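Side-chain contact in thioredoxin family protein (PDB 2YP6), which probably acts as a surface-exposed thiol-disulfide oxidoreductase of the thioredoxin fold, contributing to resistance against extracellular oxidative stress: residues A[65-69]-A[70-74]. Residues are numbered along the deposited sequence; the frame is centred on the assembly and turned at random.
Sequences SDFKG and KKVYL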
ATOM      1  N   SER A  65       6.003   1.292 -11.807  1.00 19.87           N
ATOM      2  CA  SER A  65       6.064   1.935 -13.119  1.00 22.69           C
ATOM      3  C   SER A  65       4.839   1.590 -13.968  1.00 27.87           C
ATOM      4  O   SER A  65       4.558   2.251 -14.965  1.00 29.16           O
ATOM      5  CB  SER A  65       7.355   1.522 -13.851  1.00 23.99           C
ATOM      6  OG  SER A  65       7.390   0.126 -14.133  1.00 29.67           O
ATOM      7  N   ASP A  66       4.089   0.567 -13.571  1.00 22.80           N
ATOM      8  CA  ASP A  66       2.842   0.265 -14.272  1.00 24.58           C
ATOM      9  C   ASP A  66       1.858   1.434 -14.097  1.00 24.18           C
ATOM     10  O   ASP A  66       0.933   1.579 -14.876  1.00 26.44           O
ATOM     11  CB  ASP A  66       2.184  -1.012 -13.726  1.00 24.23           C
ATOM     12  CG  ASP A  66       2.939  -2.290 -14.094  1.00 25.27           C
ATOM     13  OD1 ASP A  66       3.709  -2.282 -15.072  1.00 27.29           O
ATOM     14  OD2 ASP A  66       2.748  -3.313 -13.392  1.00 24.43           O
ATOM     15  N   PHE A  67       2.072   2.247 -13.062  1.00 21.66           N
ATOM     16  CA  PHE A  67       1.111   3.277 -12.660  1.00 16.17           C
ATOM     17  C   PHE A  67       1.563   4.694 -12.987  1.00 11.80           C
ATOM     18  O   PHE A  67       1.050   5.668 -12.439  1.00 16.84           O
ATOM     19  CB  PHE A  67       0.823   3.140 -11.162  1.00 16.51           C
ATOM     20  CG  PHE A  67       0.205   1.835 -10.827  1.00 18.04           C
ATOM     21  CD1 PHE A  67      -1.150   1.645 -10.970  1.00 25.13           C
ATOM     22  CD2 PHE A  67       1.005   0.757 -10.478  1.00 22.27           C
ATOM     23  CE1 PHE A  67      -1.716   0.401 -10.705  1.00 32.06           C
ATOM     24  CE2 PHE A  67       0.452  -0.475 -10.202  1.00 17.55           C
ATOM     25  CZ  PHE A  67      -0.906  -0.659 -10.342  1.00 20.32           C
ATOM     26  N   LYS A  68       2.455   4.802 -13.957  1.00 18.43           N
ATOM     27  CA  LYS A  68       2.909   6.111 -14.408  1.00 22.20           C
ATOM     28  C   LYS A  68       1.725   6.936 -14.848  1.00 18.50           C
ATOM     29  O   LYS A  68       0.835   6.449 -15.575  1.00 19.55           O
ATOM     30  CB  LYS A  68       3.936   5.969 -15.522  1.00 27.33           C
ATOM     31  CG  LYS A  68       5.335   5.945 -14.914  1.00 40.27           C
ATOM     32  CD  LYS A  68       6.394   5.596 -15.903  1.00 43.17           C
ATOM     33  CE  LYS A  68       7.354   6.734 -16.016  1.00 49.48           C
ATOM     34  NZ  LYS A  68       8.139   6.860 -14.754  1.00 48.60           N
ATOM     35  N   GLY A  69       1.695   8.168 -14.349  1.00 17.81           N
ATOM     36  CA  GLY A  69       0.594   9.086 -14.604  1.00 18.31           C
ATOM     37  C   GLY A  69      -0.578   8.967 -13.649  1.00 17.07           C
ATOM     38  O   GLY A  69      -1.450   9.839 -13.633  1.00 17.53           O
ATOM     39  N   LYS A  70      -0.643   7.882 -12.881  1.00 15.28           N
ATOM     40  CA  LYS A  70      -1.664   7.723 -11.849  1.00 14.09           C
ATOM     41  C   LYS A  70      -1.042   8.057 -10.507  1.00 16.96           C
ATOM     42  O   LYS A  70       0.094   7.687 -10.248  1.00 15.73           O
ATOM     43  CB  LYS A  70      -2.209   6.276 -11.783  1.00 15.98           C
ATOM     44  CG  LYS A  70      -2.877   5.768 -13.057  1.00 24.25           C
ATOM     45  CD  LYS A  70      -4.038   6.667 -13.477  1.00 46.51           C
ATOM     46  CE  LYS A  70      -5.307   6.445 -12.655  1.00 53.49           C
ATOM     47  NZ  LYS A  70      -6.440   7.271 -13.201  1.00 56.63           N
ATOM     48  N   LYS A  71      -1.776   8.783  -9.670  1.00 12.23           N
ATOM     49  CA  LYS A  71      -1.403   8.944  -8.278  1.00 11.06           C
ATOM     50  C   LYS A  71      -1.519   7.570  -7.641  1.00  9.87           C
ATOM     51  O   LYS A  71      -2.301   6.731  -8.108  1.00 10.17           O
ATOM     52  CB  LYS A  71      -2.318   9.971  -7.613  1.00 12.42           C
ATOM     53  CG  LYS A  71      -2.233  11.358  -8.286  1.00 13.67           C
ATOM     54  CD  LYS A  71      -3.272  12.352  -7.803  1.00 15.35           C
ATOM     55  CE  LYS A  71      -3.282  13.600  -8.671  1.00 18.36           C
ATOM     56  NZ  LYS A  71      -4.352  14.542  -8.298  1.00 20.19           N
ATOM     57  N   VAL A  72      -0.745   7.320  -6.580  1.00 10.42           N
ATOM     58  CA  VAL A  72      -0.761   6.005  -5.953  1.00  9.30           C
ATOM     59  C   VAL A  72      -0.852   6.163  -4.442  1.00 12.55           C
ATOM     60  O   VAL A  72      -0.143   6.945  -3.852  1.00 10.58           O
ATOM     61  CB  VAL A  72       0.480   5.155  -6.352  1.00 10.77           C
ATOM     62  CG1 VAL A  72       0.542   3.853  -5.586  1.00 12.70           C
ATOM     63  CG2 VAL A  72       0.482   4.866  -7.872  1.00 10.22           C
ATOM     64  N   TYR A  73      -1.761   5.403  -3.843  1.00  8.96           N
ATOM     65  CA  TYR A  73      -1.868   5.278  -2.376  1.00 10.79           C
ATOM     66  C   TYR A  73      -1.151   3.983  -2.031  1.00 13.16           C
ATOM     67  O   TYR A  73      -1.628   2.901  -2.384  1.00  9.16           O
ATOM     68  CB  TYR A  73      -3.337   5.232  -2.042  1.00  9.91           C
ATOM     69  CG  TYR A  73      -3.782   5.122  -0.583  1.00  9.64           C
ATOM     70  CD1 TYR A  73      -3.371   4.080   0.247  1.00 12.67           C
ATOM     71  CD2 TYR A  73      -4.702   6.016  -0.078  1.00 12.38           C
ATOM     72  CE1 TYR A  73      -3.844   3.975   1.552  1.00 12.97           C
ATOM     73  CE2 TYR A  73      -5.173   5.921   1.228  1.00 18.24           C
ATOM     74  CZ  TYR A  73      -4.739   4.886   2.039  1.00 14.28           C
ATOM     75  OH  TYR A  73      -5.242   4.775   3.338  1.00 13.00           O
ATOM     76  N   LEU A  74       0.035   4.090  -1.416  1.00 10.39           N
ATOM     77  CA  LEU A  74       0.875   2.906  -1.176  1.00  7.81           C
ATOM     78  C   LEU A  74       0.963   2.664   0.309  1.00 11.74           C
ATOM     79  O   LEU A  74       1.530   3.488   1.012  1.00 13.06           O
ATOM     80  CB  LEU A  74       2.271   3.113  -1.765  1.00 10.27           C
ATOM     81  CG  LEU A  74       3.239   1.946  -1.651  1.00 10.54           C
ATOM     82  CD1 LEU A  74       2.789   0.747  -2.455  1.00 11.82           C
ATOM     83  CD2 LEU A  74       4.636   2.392  -2.114  1.00 11.59           C
TER
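Phe67 and Val72 meet through aliphatic carbon: CB of Phe67 lies 3.7 Å from CG2 of Val72, and the methyl stands obliquely to the aromatic ring. In Val72 that methyl is turned opposite the carbonyl carbon and beside the backbone N, while CG1 takes the position anti to N (chi1 174°). The side chain of Phe67 also touches Glu103 and Leu105 of strand 102-108, and Val72 also packs on Ile158 of strand 154-158.

What brings the two residues together is a type II beta turn from Phe67 to Lys70, closed by a hydrogen bond of 2.8 Å from Lys70 N to Phe67 O. The N-H points fairly straight at the oxygen, with the donor tilted 34° from the carbonyl plane. Gly69 takes the third position of the turn with a positive phi of 87°, where a CB would press against the carbonyl O of Lys68. The CB of Lys70 lies 3.4 Å from Phe67 O, the oxygen that also takes the bond from Lys70 N, and its chain then bends at chi2 and chi3.

Beyond the turn, Lys71 enters the strand, its NZ paired with Asp101 in a salt bridge and bonded to Phe181 O. The turn thus links the 3-10 segment that includes Ser65 and Asp66 to a central strand of the thioredoxin fold: one backbone bond closes the reversal, a single CB-to-methyl contact adds apolar packing between Phe67 and the buried Val72, and Lys68 and Lys70 are exposed.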